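Local coordinates for protein multicopper oxidase (Uncultured bacterium, PDB 4E9X) that probably couples the one-electron oxidation of substrates to the reduction of dioxygen to water, using copper centres held in cupredoxin-like domains, at residues F6-E11 / F26-Q31; I37-G42 / L122-K127; G114-W119 / S149-K154; V140-S145 / I191-A196; P180-K185 / V272-G277. One frame throughout, in Å; residues are numbered along the deposited sequence.

Interaction 1: F6-E11 / F26-Q31; sequences FDMTIE and FGFNGQ
With CG turned to the side opposite its own carbonyl carbon (chi1 -73°) and the amide almost eclipsed beyond it, Asn29 carries OD1 back to the strand its CB turns away from, while Met8, in one of its two conformers, lays its sulfur beside the Phe28 ring. Asn29 OD1 accepts from Thr9 N at 2.9 Å, the donor lying nearly along the C=O axis, and Asn29 N returns a bond of 2.8 Å to Thr9 O. One residue thus supplies a side-chain and a backbone bond to a single partner. Were the side chain cut back to an alanine, Thr9 N would probably lose this acceptor and Asp309, which holds ND2, its donor. On the side of the sheet bearing Met8, Ile10 and Phe28, Met8 SD in that conformer lies 3.7 Å from Phe28 CD1, an oblique Met-aromatic contact, and Ile10 CG1 runs alongside the same ring, 3.8 Å from CE1. Further along, Gly27 O is gripped twice, by Glu11 N and by Gly30 N, from opposite faces of its carbonyl plane. Thr9 OG1 donates to Glu11 OE2 at 2.7 Å, a carboxylate oxygen that Asn52 also reaches. The whole is an antiparallel beta hairpin running into tight turns at Gly27–Gln31, beside the copper site of the first cupredoxin-like domain, where Phe26, stacked with Tyr155, meets the copper ligand His57 edge to face.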
# COMPACT_ATOMS: atom_id res chain seq x y z
N PHE A 6 31.58 -14.76 8.80
CA PHE A 6 31.35 -14.96 7.39
C PHE A 6 32.19 -14.06 6.53
O PHE A 6 32.40 -12.92 6.95
CB PHE A 6 29.86 -14.69 7.06
CG PHE A 6 28.96 -15.56 7.94
CD1 PHE A 6 29.05 -16.94 7.96
CD2 PHE A 6 28.00 -14.99 8.74
CE1 PHE A 6 28.23 -17.73 8.72
CE2 PHE A 6 27.18 -15.78 9.54
CZ PHE A 6 27.29 -17.18 9.56
N ASP A 7 32.60 -14.54 5.37
CA ASP A 7 33.37 -13.71 4.45
C ASP A 7 32.49 -13.48 3.21
O ASP A 7 32.05 -14.46 2.60
CB ASP A 7 34.69 -14.34 4.04
CG ASP A 7 35.71 -14.41 5.15
OD1 ASP A 7 35.93 -13.40 5.88
OD2 ASP A 7 36.39 -15.47 5.37
N MET A 8 32.19 -12.22 2.91
CA MET A 8 31.31 -11.96 1.77
C MET A 8 32.04 -11.07 0.77
O MET A 8 32.92 -10.30 1.18
CB MET A 8 29.99 -11.33 2.22
CG MET A 8 28.95 -11.14 1.12
SD MET A 8 27.44 -10.41 1.86
CE MET A 8 27.80 -11.02 3.52
N THR A 9 31.75 -11.19 -0.50
CA THR A 9 32.32 -10.28 -1.50
C THR A 9 31.12 -9.59 -2.21
O THR A 9 29.95 -9.97 -2.01
CB THR A 9 33.16 -10.93 -2.58
OG1 THR A 9 32.33 -11.81 -3.37
CG2 THR A 9 34.29 -11.76 -1.92
N ILE A 10 31.47 -8.56 -2.95
CA ILE A 10 30.56 -7.81 -3.77
C ILE A 10 31.11 -7.90 -5.19
O ILE A 10 32.29 -7.53 -5.33
CB ILE A 10 30.32 -6.36 -3.35
CG1 ILE A 10 30.13 -6.21 -1.84
CG2 ILE A 10 29.10 -5.79 -4.07
CD1 ILE A 10 30.00 -4.75 -1.39
N GLU A 11 30.35 -8.35 -6.16
CA GLU A 11 30.86 -8.69 -7.50
C GLU A 11 30.05 -8.03 -8.59
O GLU A 11 28.83 -7.88 -8.43
CB GLU A 11 30.81 -10.22 -7.73
CG GLU A 11 31.56 -10.99 -6.64
CD GLU A 11 33.07 -10.88 -6.66
OE1 GLU A 11 33.67 -10.40 -7.64
OE2 GLU A 11 33.71 -11.28 -5.61
N PHE A 26 25.16 -5.75 -8.88
CA PHE A 26 26.24 -5.85 -7.91
C PHE A 26 25.86 -6.95 -6.92
O PHE A 26 25.24 -6.70 -5.90
CB PHE A 26 26.44 -4.51 -7.19
CG PHE A 26 26.92 -3.37 -8.08
CD1 PHE A 26 28.10 -3.45 -8.80
CD2 PHE A 26 26.15 -2.21 -8.16
CE1 PHE A 26 28.55 -2.37 -9.58
CE2 PHE A 26 26.59 -1.14 -8.93
CZ PHE A 26 27.80 -1.24 -9.62
N GLY A 27 26.22 -8.18 -7.25
CA GLY A 27 25.71 -9.31 -6.46
C GLY A 27 26.62 -9.62 -5.31
O GLY A 27 27.84 -9.80 -5.46
N PHE A 28 26.06 -9.71 -4.12
CA PHE A 28 26.77 -10.26 -2.98
C PHE A 28 27.14 -11.71 -3.33
O PHE A 28 26.29 -12.49 -3.75
CB PHE A 28 25.89 -10.18 -1.73
CG PHE A 28 25.68 -8.74 -1.23
CD1 PHE A 28 26.77 -7.99 -0.80
CD2 PHE A 28 24.42 -8.18 -1.22
CE1 PHE A 28 26.63 -6.67 -0.36
CE2 PHE A 28 24.27 -6.90 -0.74
CZ PHE A 28 25.36 -6.13 -0.29
N ASN A 29 28.42 -12.04 -3.19
CA ASN A 29 28.99 -13.31 -3.60
C ASN A 29 28.57 -13.61 -5.04
O ASN A 29 28.44 -14.80 -5.42
CB ASN A 29 28.60 -14.44 -2.65
CG ASN A 29 29.32 -14.37 -1.32
OD1 ASN A 29 30.06 -13.42 -1.06
ND2 ASN A 29 29.12 -15.37 -0.48
N GLY A 30 28.39 -12.61 -5.87
CA GLY A 30 28.11 -12.84 -7.27
C GLY A 30 26.75 -13.45 -7.55
O GLY A 30 26.55 -14.07 -8.58
N GLN A 31 25.77 -13.22 -6.64
CA GLN A 31 24.45 -13.82 -6.89
C GLN A 31 23.37 -12.81 -6.44
O GLN A 31 23.64 -11.96 -5.57
CB GLN A 31 24.28 -15.13 -6.14
CG GLN A 31 24.57 -15.05 -4.62
CD GLN A 31 24.17 -16.36 -3.95
OE1 GLN A 31 24.93 -17.34 -4.01
NE2 GLN A 31 23.01 -16.38 -3.33
O HOH W 1 32.77 -15.06 0.15

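Interaction 2: I37-G42 / L122-K127; sequences IHVQEG and LIVDPK
The bond from His38 NE2 to Asp125 OD1, at 2.7 Å, is a His–carboxylate hydrogen bond that shows how a parallel ladder can be reinforced by side chains two positions out of step. The oxygen lies at the ring edge, 5° from the imidazole plane, yet the ring comes to it from above the carboxylate plane; the two flat groups are turned 75° apart. His38 reaches it because its CG stands opposite the backbone N (chi1 -169°), swinging the ring over Ile123, whose CG2 packs 3.6 Å from His38 CD2. Tyr305 completes the group: its hydroxyl bonds Asp125 OD2 and its ring meets that of His38 edge to face. A leucine in place of His38 would probably leave Asp125 OD1 without its donor and the carboxylate less firmly fixed in rotation.

Behind the side chains, Ile123 N, Val39 N, Asp125 N and Glu41 N each donate in turn to the other strand, the regular alternation of a parallel pair. On the side bearing Ile37 and Val39, Ile37 CG2 meets Leu122 CD1 at 3.6 Å and Val39 CG2 meets Val124 CG2 at 4.0 Å. Past the strand ends the fully extended Glu41 takes over: its OE1 receives Lys127 N at 2.7 Å, and the aliphatic part of Lys127 crosses it at about a right angle.

Strand 36-40 lies between 119-125 and the short antiparallel strand 306-308, with 101-104 antiparallel to 119-125 on its other side in the sheet. Phe6 and Arg4 of strand 3-18 pack against Ile37 and Val39.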
# COMPACT_ATOMS: atom_id res chain seq x y z
N ILE A 37 21.90 -15.87 5.14
CA ILE A 37 22.59 -15.92 6.43
C ILE A 37 21.56 -16.39 7.43
O ILE A 37 20.50 -15.77 7.56
CB ILE A 37 23.23 -14.55 6.79
CG1 ILE A 37 24.22 -14.09 5.75
CG2 ILE A 37 23.81 -14.65 8.20
CD1 ILE A 37 24.73 -12.65 5.96
N HIS A 38 21.82 -17.47 8.10
CA HIS A 38 20.86 -18.11 9.00
C HIS A 38 21.58 -18.35 10.32
O HIS A 38 22.54 -19.11 10.38
CB HIS A 38 20.35 -19.42 8.36
CG HIS A 38 19.18 -20.00 9.06
ND1 HIS A 38 18.66 -21.25 8.74
CD2 HIS A 38 18.35 -19.53 10.04
CE1 HIS A 38 17.59 -21.48 9.50
NE2 HIS A 38 17.38 -20.49 10.30
N VAL A 39 21.14 -17.67 11.36
CA VAL A 39 21.78 -17.74 12.68
C VAL A 39 20.73 -17.89 13.75
O VAL A 39 19.52 -17.86 13.44
CB VAL A 39 22.66 -16.50 12.91
CG1 VAL A 39 23.72 -16.34 11.82
CG2 VAL A 39 21.90 -15.18 13.04
N GLN A 40 21.18 -18.07 14.99
CA GLN A 40 20.28 -18.17 16.14
C GLN A 40 20.26 -16.89 16.96
O GLN A 40 21.29 -16.19 17.06
CB GLN A 40 20.79 -19.32 17.04
CG GLN A 40 19.83 -19.77 18.11
CD GLN A 40 20.30 -21.11 18.69
OE1 GLN A 40 21.47 -21.49 18.70
NE2 GLN A 40 19.33 -21.86 19.20
N GLU A 41 19.09 -16.62 17.55
CA GLU A 41 18.97 -15.49 18.46
C GLU A 41 20.10 -15.54 19.48
O GLU A 41 20.43 -16.57 20.10
CB GLU A 41 17.67 -15.62 19.22
CG GLU A 41 17.37 -14.51 20.19
CD GLU A 41 16.06 -14.69 20.95
OE1 GLU A 41 15.32 -15.68 20.74
OE2 GLU A 41 15.73 -13.78 21.74
N GLY A 42 20.78 -14.39 19.64
CA GLY A 42 21.90 -14.22 20.56
C GLY A 42 23.25 -14.49 19.93
O GLY A 42 24.26 -14.24 20.58
N LEU A 122 18.35 -12.47 5.91
CA LEU A 122 19.00 -12.72 7.20
C LEU A 122 17.96 -13.32 8.13
O LEU A 122 17.07 -12.59 8.56
CB LEU A 122 19.66 -11.43 7.72
CG LEU A 122 20.15 -11.49 9.17
CD1 LEU A 122 21.21 -12.56 9.42
CD2 LEU A 122 20.69 -10.09 9.57
N ILE A 123 18.08 -14.61 8.42
CA ILE A 123 17.04 -15.28 9.21
C ILE A 123 17.62 -15.54 10.58
O ILE A 123 18.64 -16.24 10.70
CB ILE A 123 16.61 -16.60 8.53
CG1 ILE A 123 16.10 -16.34 7.10
CG2 ILE A 123 15.60 -17.30 9.42
CD1 ILE A 123 14.96 -15.30 7.00
N VAL A 124 16.97 -15.01 11.60
CA VAL A 124 17.39 -15.20 12.99
C VAL A 124 16.36 -16.12 13.65
O VAL A 124 15.22 -15.71 13.84
CB VAL A 124 17.56 -13.86 13.73
CG1 VAL A 124 17.96 -14.12 15.20
CG2 VAL A 124 18.61 -12.96 13.04
N ASP A 125 16.78 -17.33 14.01
CA ASP A 125 15.84 -18.24 14.67
C ASP A 125 15.55 -17.83 16.10
O ASP A 125 16.52 -17.74 16.89
CB ASP A 125 16.34 -19.67 14.69
CG ASP A 125 16.26 -20.42 13.38
OD1 ASP A 125 15.81 -19.83 12.37
OD2 ASP A 125 16.66 -21.61 13.36
N PRO A 126 14.31 -17.65 16.52
CA PRO A 126 14.06 -17.38 17.92
C PRO A 126 14.45 -18.60 18.78
O PRO A 126 14.23 -19.76 18.40
CB PRO A 126 12.55 -17.21 18.03
CG PRO A 126 12.00 -17.36 16.65
CD PRO A 126 13.08 -17.70 15.68
N LYS A 127 14.95 -18.28 19.99
CA LYS A 127 15.09 -19.40 20.94
C LYS A 127 13.73 -19.96 21.31
O LYS A 127 13.63 -21.18 21.60
CB LYS A 127 15.85 -18.83 22.12
CG LYS A 127 17.31 -18.51 21.87
CD LYS A 127 17.89 -17.68 23.04
CE LYS A 127 19.37 -17.45 22.92
NZ LYS A 127 19.94 -16.35 23.78
O HOH W 2 16.75 -22.17 18.16

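Interaction 3: G114-W119 / S149-K154; sequences GVRGMW and SAVADK
Arg116 meets the turn at Val151 end-on, its two terminal nitrogens converging on one carbonyl oxygen. Arg116 NH1 and NH2 bond Val151 O at 3.0 Å and 2.9 Å, both from the same face of the carbonyl plane, while that oxygen lies in the guanidinium plane, only 6° out of it. The chain arrives there by bending at chi2 (-64°) and then running straight, so that the guanidinium is presented by its edge. Val115 CG2 lies over one face of the same group, and also touches Val151 CG2 at 4.2 Å. Val151 in turn rests its CG2 3.7 Å from Arg116 NH2. The segment 114-119 runs from the end of helix 109-115 through the loop carrying Met118, the axial-type methionine ligand expected of a cupredoxin mononuclear copper site, which here includes His57, Cys105 and His112. Segment 149-154 ends in a type I turn from Val151 to Lys154, in the loop between strands 138-147 and 167-170. The guanidinium has further partners: Glu111 forms a salt bridge with NE, Lys24 O receives NH1 and Glu157 O receives NH2.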
# COMPACT_ATOMS: atom_id res chain seq x y z
N GLY A 114 17.33 -0.72 -5.69
CA GLY A 114 16.16 -0.75 -6.60
C GLY A 114 16.39 -1.62 -7.83
O GLY A 114 15.45 -2.35 -8.23
N VAL A 115 17.59 -1.56 -8.45
CA VAL A 115 17.81 -2.36 -9.70
C VAL A 115 19.11 -3.11 -9.73
O VAL A 115 19.28 -3.79 -10.75
CB VAL A 115 17.67 -1.50 -10.98
CG1 VAL A 115 16.25 -0.88 -11.04
CG2 VAL A 115 18.70 -0.37 -11.13
N ARG A 116 20.01 -3.06 -8.72
CA ARG A 116 21.28 -3.76 -8.87
C ARG A 116 21.38 -4.96 -7.94
O ARG A 116 22.46 -5.54 -7.81
CB ARG A 116 22.47 -2.82 -8.67
CG ARG A 116 22.50 -1.66 -9.65
CD ARG A 116 22.68 -2.07 -11.12
NE ARG A 116 22.46 -0.83 -11.92
CZ ARG A 116 22.11 -0.86 -13.19
NH1 ARG A 116 22.03 -2.00 -13.90
NH2 ARG A 116 21.85 0.30 -13.81
N GLY A 117 20.27 -5.39 -7.37
CA GLY A 117 20.21 -6.67 -6.71
C GLY A 117 21.00 -6.76 -5.42
O GLY A 117 21.32 -7.85 -4.98
N MET A 118 21.30 -5.60 -4.78
CA MET A 118 22.16 -5.63 -3.58
C MET A 118 21.37 -5.89 -2.32
O MET A 118 21.20 -5.03 -1.44
CB MET A 118 22.89 -4.27 -3.46
CG MET A 118 23.72 -3.99 -4.75
SD MET A 118 25.11 -2.89 -4.37
CE MET A 118 26.15 -3.95 -3.35
N TRP A 119 20.93 -7.16 -2.18
CA TRP A 119 20.12 -7.52 -1.01
C TRP A 119 20.08 -9.03 -0.89
O TRP A 119 20.29 -9.79 -1.86
CB TRP A 119 18.68 -7.00 -1.19
CG TRP A 119 18.07 -7.01 -2.56
CD1 TRP A 119 17.99 -5.95 -3.42
CD2 TRP A 119 17.47 -8.13 -3.22
NE1 TRP A 119 17.37 -6.34 -4.57
CE2 TRP A 119 17.02 -7.68 -4.51
CE3 TRP A 119 17.23 -9.48 -2.84
CZ2 TRP A 119 16.36 -8.52 -5.44
CZ3 TRP A 119 16.59 -10.31 -3.77
CH2 TRP A 119 16.17 -9.82 -5.01
N SER A 149 14.35 -1.88 -17.67
CA SER A 149 15.18 -2.42 -18.75
C SER A 149 16.07 -1.37 -19.39
O SER A 149 17.14 -1.76 -19.91
CB SER A 149 14.29 -3.09 -19.82
OG SER A 149 13.51 -2.15 -20.52
N ALA A 150 15.69 -0.09 -19.37
CA ALA A 150 16.55 0.89 -20.05
C ALA A 150 17.94 0.99 -19.44
O ALA A 150 18.86 1.48 -20.10
CB ALA A 150 15.90 2.26 -20.00
N VAL A 151 18.05 0.62 -18.18
CA VAL A 151 19.38 0.75 -17.54
C VAL A 151 20.00 -0.60 -17.24
O VAL A 151 20.93 -0.69 -16.41
CB VAL A 151 19.31 1.62 -16.27
CG1 VAL A 151 18.77 2.98 -16.73
CG2 VAL A 151 18.46 1.01 -15.13
N ALA A 152 19.53 -1.65 -17.90
CA ALA A 152 20.09 -2.97 -17.63
C ALA A 152 21.59 -3.05 -17.79
O ALA A 152 22.27 -3.83 -17.09
CB ALA A 152 19.42 -4.02 -18.56
N ASP A 153 22.12 -2.34 -18.78
CA ASP A 153 23.51 -2.60 -19.20
C ASP A 153 24.45 -1.51 -18.69
O ASP A 153 25.58 -1.41 -19.22
CB ASP A 153 23.71 -2.67 -20.71
CG ASP A 153 25.00 -3.32 -21.20
OD1 ASP A 153 25.72 -4.02 -20.44
OD2 ASP A 153 25.36 -3.14 -22.41
N LYS A 154 24.01 -0.65 -17.76
CA LYS A 154 24.87 0.50 -17.41
C LYS A 154 24.68 0.91 -15.97
O LYS A 154 23.76 1.57 -15.51
CB LYS A 154 24.56 1.66 -18.38
CG LYS A 154 23.10 2.12 -18.24
CD LYS A 154 22.37 2.10 -19.57
CE LYS A 154 22.12 3.55 -20.00
NZ LYS A 154 22.33 3.77 -21.48

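Interaction 4: V140-S145 / I191-A196; sequences VIMMMS and IRFFGA
Met143 packs on Phe194 from strand to strand, in a parallel pair at the heart of the mixed sheet of the second cupredoxin-like domain, and its chain can be followed outward over the ring. From CB, Met143 CG takes the position opposite the carbonyl carbon (chi1 -58°) and lies over one face of the ring, 3.8 Å from Phe194 CD2, as a CH-pi contact. Met143 SD comes next, 4.5 Å above the Phe194 ring centroid and 7° off its normal, a Met-aromatic contact. The bend at chi3 (75°) then folds Met143 CE back toward the ring, 3.8 Å from Phe194 CD1, and also to Ala196 CB. Another part of the ring is met by Ile141, whose CG2 touches Phe194 CE2 at 3.6 Å.

The reverse side of the ladder carries a second pairing of the same kind but of different geometry. Met142 runs extended alongside Phe193, its SD at the ring edge, 3.9 Å from CE1, and Met144 bends twice to bring CE toward Phe193 CD1. Val140 and Ile191 lie side by side there as well. The backbones hold these rows in register: Arg192 N, Met142 N, Phe194 N and Met144 N donate in turn across the pair. Beyond the two segments, Trp119 backs Met143, Phe251 covers Phe193, and Asp139 forms a salt bridge with Arg192. At the far end the ladder closes on a weak bond from Ala196 N to Met144 O, 3.0 Å long, with Ala196 CB 3.4 Å from that same oxygen.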
# COMPACT_ATOMS: atom_id res chain seq x y z
N VAL A 140 10.17 -21.01 3.07
CA VAL A 140 10.21 -20.45 1.73
C VAL A 140 10.48 -18.95 1.82
O VAL A 140 9.76 -18.24 2.48
CB VAL A 140 8.83 -20.68 1.07
CG1 VAL A 140 8.67 -20.02 -0.30
CG2 VAL A 140 8.55 -22.20 0.98
N ILE A 141 11.50 -18.51 1.08
CA ILE A 141 11.83 -17.07 0.99
C ILE A 141 11.42 -16.56 -0.34
O ILE A 141 11.82 -17.11 -1.38
CB ILE A 141 13.34 -16.89 1.24
CG1 ILE A 141 13.64 -17.01 2.77
CG2 ILE A 141 13.89 -15.57 0.68
CD1 ILE A 141 15.11 -17.13 3.12
N MET A 142 10.65 -15.47 -0.36
CA MET A 142 10.21 -14.78 -1.58
C MET A 142 10.56 -13.30 -1.51
O MET A 142 9.90 -12.52 -0.80
CB MET A 142 8.69 -14.91 -1.80
CG MET A 142 8.31 -16.38 -2.09
SD MET A 142 6.63 -16.42 -2.70
CE MET A 142 6.24 -18.17 -2.72
N MET A 143 11.60 -12.89 -2.26
CA MET A 143 12.05 -11.48 -2.22
C MET A 143 11.63 -10.83 -3.51
O MET A 143 12.12 -11.22 -4.61
CB MET A 143 13.59 -11.46 -2.08
CG MET A 143 14.05 -12.22 -0.82
SD MET A 143 15.80 -11.98 -0.39
CE MET A 143 15.73 -10.33 0.30
N MET A 144 10.72 -9.89 -3.44
CA MET A 144 10.16 -9.27 -4.64
C MET A 144 10.90 -8.00 -4.99
O MET A 144 11.32 -7.26 -4.09
CB MET A 144 8.66 -8.94 -4.45
CG MET A 144 7.72 -10.09 -4.84
SD MET A 144 7.90 -11.60 -3.88
CE MET A 144 7.39 -10.99 -2.25
N SER A 145 11.09 -7.72 -6.29
CA SER A 145 11.73 -6.50 -6.74
C SER A 145 11.26 -6.24 -8.18
O SER A 145 10.51 -6.99 -8.80
CB SER A 145 13.24 -6.54 -6.62
OG SER A 145 13.80 -7.48 -7.52
N ILE A 191 5.96 -19.12 4.54
CA ILE A 191 6.46 -18.25 3.46
C ILE A 191 6.83 -16.90 4.08
O ILE A 191 6.03 -16.32 4.81
CB ILE A 191 5.45 -18.12 2.32
CG1 ILE A 191 5.14 -19.53 1.76
CG2 ILE A 191 6.02 -17.23 1.23
CD1 ILE A 191 3.72 -19.72 1.38
N ARG A 192 8.02 -16.46 3.73
CA ARG A 192 8.54 -15.16 4.18
C ARG A 192 8.60 -14.26 2.95
O ARG A 192 9.43 -14.50 2.06
CB ARG A 192 9.93 -15.37 4.78
CG ARG A 192 9.93 -16.36 5.95
CD ARG A 192 11.34 -16.64 6.39
NE ARG A 192 11.54 -17.81 7.27
CZ ARG A 192 11.89 -17.70 8.53
NH1 ARG A 192 11.98 -16.55 9.21
NH2 ARG A 192 12.13 -18.83 9.20
N PHE A 193 7.75 -13.23 2.93
CA PHE A 193 7.73 -12.25 1.85
C PHE A 193 8.61 -11.05 2.20
O PHE A 193 8.52 -10.56 3.33
CB PHE A 193 6.31 -11.70 1.62
CG PHE A 193 5.25 -12.72 1.25
CD1 PHE A 193 5.35 -13.48 0.08
CD2 PHE A 193 4.12 -12.86 2.02
CE1 PHE A 193 4.35 -14.37 -0.28
CE2 PHE A 193 3.13 -13.79 1.67
CZ PHE A 193 3.21 -14.51 0.48
N PHE A 194 9.36 -10.57 1.22
CA PHE A 194 10.19 -9.38 1.43
C PHE A 194 9.94 -8.36 0.34
O PHE A 194 9.98 -8.72 -0.87
CB PHE A 194 11.69 -9.72 1.36
CG PHE A 194 12.24 -10.79 2.26
CD1 PHE A 194 13.26 -10.50 3.16
CD2 PHE A 194 11.79 -12.12 2.19
CE1 PHE A 194 13.86 -11.49 3.94
CE2 PHE A 194 12.38 -13.13 2.93
CZ PHE A 194 13.43 -12.81 3.78
N GLY A 195 9.74 -7.11 0.77
CA GLY A 195 9.69 -6.01 -0.19
C GLY A 195 11.12 -5.52 -0.45
O GLY A 195 11.58 -4.52 0.12
N ALA A 196 11.86 -6.25 -1.29
CA ALA A 196 13.29 -5.96 -1.41
C ALA A 196 13.55 -4.78 -2.34
O ALA A 196 14.45 -3.99 -2.07
CB ALA A 196 13.99 -7.21 -1.93

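Interaction 5: P180-K185 / V272-G277; sequences PLRVKK and VIEYDG
Val183 sets its CG2 methyl over the centre of the Tyr275 ring, 3.6 Å from the centroid and 6° off the normal, a CH-pi contact in which the methyl lies almost directly above the ring. That methyl occupies the crowded position between backbone N and carbonyl carbon, and Val183 CG2 also meets Ile273 CG2 at 3.8 Å. The ring is held at its outer end as well, since the Tyr275 hydroxyl bonds both His208 and Asn245.

The opposite side of the ladder is polar. Arg182 and Glu274 lie side by side, pointing the same way, and their guanidinium and carboxylate planes are nearly coplanar, 21° apart. A salt bridge joins NE of Arg182 to OE1 of Glu274 at 2.9 Å, and a water links NH2 of Arg182 to OE2 of Glu274, which also bonds Tyr284. Pro180 presses its CB against Glu274 CD at 3.3 Å, which probably limits the freedom of the carboxylate to turn, while Tyr291 makes a cation-pi contact with Arg182. Between the two sides the backbones alternate: Leu181 N, Glu274 N, Val183 N and Asp276 N each donate across the pair, the last at 2.8 Å to Val183 O. Val78 of the second subunit packs against Val272. Strand 181-183, parallel to 270-275, forms one edge of its sheet in the second cupredoxin-like domain.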
# COMPACT_ATOMS: atom_id res chain seq x y z
N PRO A 180 8.55 -23.55 -9.59
CA PRO A 180 7.40 -23.93 -8.77
C PRO A 180 7.78 -24.15 -7.33
O PRO A 180 8.92 -24.45 -6.96
CB PRO A 180 6.95 -25.29 -9.40
CG PRO A 180 8.20 -25.84 -10.06
CD PRO A 180 8.95 -24.61 -10.55
N LEU A 181 6.76 -24.01 -6.48
CA LEU A 181 6.84 -24.30 -5.03
C LEU A 181 6.20 -25.68 -4.89
O LEU A 181 4.95 -25.83 -4.94
CB LEU A 181 6.13 -23.19 -4.26
CG LEU A 181 6.39 -23.00 -2.78
CD1 LEU A 181 5.77 -21.70 -2.26
CD2 LEU A 181 5.88 -24.18 -1.97
N ARG A 182 7.03 -26.73 -4.76
CA ARG A 182 6.54 -28.11 -4.76
C ARG A 182 6.27 -28.57 -3.34
O ARG A 182 7.14 -28.46 -2.46
CB ARG A 182 7.53 -29.06 -5.47
CG ARG A 182 7.58 -28.72 -6.96
CD ARG A 182 8.32 -29.81 -7.74
NE ARG A 182 8.28 -29.55 -9.15
CZ ARG A 182 9.03 -30.17 -10.04
NH1 ARG A 182 9.91 -31.07 -9.68
NH2 ARG A 182 8.92 -29.86 -11.35
N VAL A 183 5.06 -29.06 -3.14
CA VAL A 183 4.60 -29.52 -1.81
C VAL A 183 3.98 -30.88 -1.97
O VAL A 183 3.71 -31.35 -3.07
CB VAL A 183 3.58 -28.56 -1.18
CG1 VAL A 183 4.24 -27.15 -1.06
CG2 VAL A 183 2.29 -28.51 -2.00
N LYS A 184 3.70 -31.52 -0.84
CA LYS A 184 2.82 -32.69 -0.83
C LYS A 184 1.77 -32.47 0.26
O LYS A 184 1.94 -31.69 1.19
CB LYS A 184 3.57 -34.01 -0.63
CG LYS A 184 4.13 -34.14 0.77
CD LYS A 184 4.80 -35.52 0.87
CE LYS A 184 5.18 -35.84 2.30
NZ LYS A 184 5.68 -37.26 2.39
N LYS A 185 0.65 -33.18 0.12
CA LYS A 185 -0.45 -33.01 1.06
C LYS A 185 0.00 -33.23 2.48
O LYS A 185 0.71 -34.22 2.73
CB LYS A 185 -1.62 -33.98 0.70
CG LYS A 185 -2.87 -33.59 1.50
CD LYS A 185 -3.99 -34.61 1.26
CE LYS A 185 -5.27 -34.14 1.96
NZ LYS A 185 -6.34 -35.18 1.86
N VAL A 272 3.87 -21.52 -8.99
CA VAL A 272 2.72 -22.43 -8.87
C VAL A 272 3.00 -23.31 -7.67
O VAL A 272 4.12 -23.88 -7.55
CB VAL A 272 2.58 -23.29 -10.13
CG1 VAL A 272 1.42 -24.27 -10.03
CG2 VAL A 272 2.44 -22.42 -11.35
N ILE A 273 2.02 -23.43 -6.78
CA ILE A 273 2.06 -24.45 -5.72
C ILE A 273 1.67 -25.73 -6.41
O ILE A 273 0.49 -25.92 -6.77
CB ILE A 273 1.11 -24.10 -4.58
CG1 ILE A 273 1.48 -22.69 -4.00
CG2 ILE A 273 1.16 -25.19 -3.54
CD1 ILE A 273 0.36 -22.12 -3.16
N GLU A 274 2.66 -26.60 -6.63
CA GLU A 274 2.46 -27.88 -7.33
C GLU A 274 2.43 -28.97 -6.30
O GLU A 274 3.44 -29.22 -5.62
CB GLU A 274 3.65 -28.15 -8.24
CG GLU A 274 3.72 -27.26 -9.52
CD GLU A 274 4.90 -27.65 -10.36
OE1 GLU A 274 5.76 -28.47 -9.94
OE2 GLU A 274 5.02 -27.09 -11.46
N TYR A 275 1.30 -29.67 -6.18
CA TYR A 275 1.29 -30.81 -5.26
C TYR A 275 1.79 -32.08 -5.96
O TYR A 275 1.41 -32.38 -7.12
CB TYR A 275 -0.10 -31.10 -4.71
CG TYR A 275 -0.64 -30.17 -3.62
CD1 TYR A 275 -0.97 -28.83 -3.89
CD2 TYR A 275 -0.85 -30.67 -2.36
CE1 TYR A 275 -1.47 -28.03 -2.85
CE2 TYR A 275 -1.38 -29.92 -1.34
CZ TYR A 275 -1.69 -28.59 -1.59
OH TYR A 275 -2.25 -27.86 -0.58
N ASP A 276 2.62 -32.79 -5.23
CA ASP A 276 3.29 -33.98 -5.82
C ASP A 276 2.30 -34.98 -6.39
O ASP A 276 2.63 -35.65 -7.37
CB ASP A 276 4.05 -34.66 -4.70
CG ASP A 276 5.39 -33.99 -4.30
OD1 ASP A 276 5.89 -33.16 -5.10
OD2 ASP A 276 5.95 -34.33 -3.25
N GLY A 277 1.12 -35.11 -5.79
CA GLY A 277 0.25 -36.26 -6.18
C GLY A 277 -0.55 -35.95 -7.43
O GLY A 277 -1.31 -36.85 -7.89
O HOH W 3 6.81 -28.56 -12.85

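In the fold
From the N terminus, interaction 1 closes the first hairpin, and interaction 2 then joins strand 36-40 to 119-125, closing a long loop; the two touch through Phe6 and Ile37. Interaction 3 opens inside that loop and crosses interaction 2, carrying the chain from the copper-binding loop to the segment after strand 138-147, with Met118 packed against Phe28 of interaction 1. Interaction 4 crosses interaction 3, and Trp119 of interaction 3 packs on Met143 and Ala196 of interaction 4. Interaction 4 also crosses interaction 5, which closes the longest span; Leu181 meets Met142 there. Interactions 1 and 2 thus tie together the first domain, 4 and 5 the second, and 3 joins both.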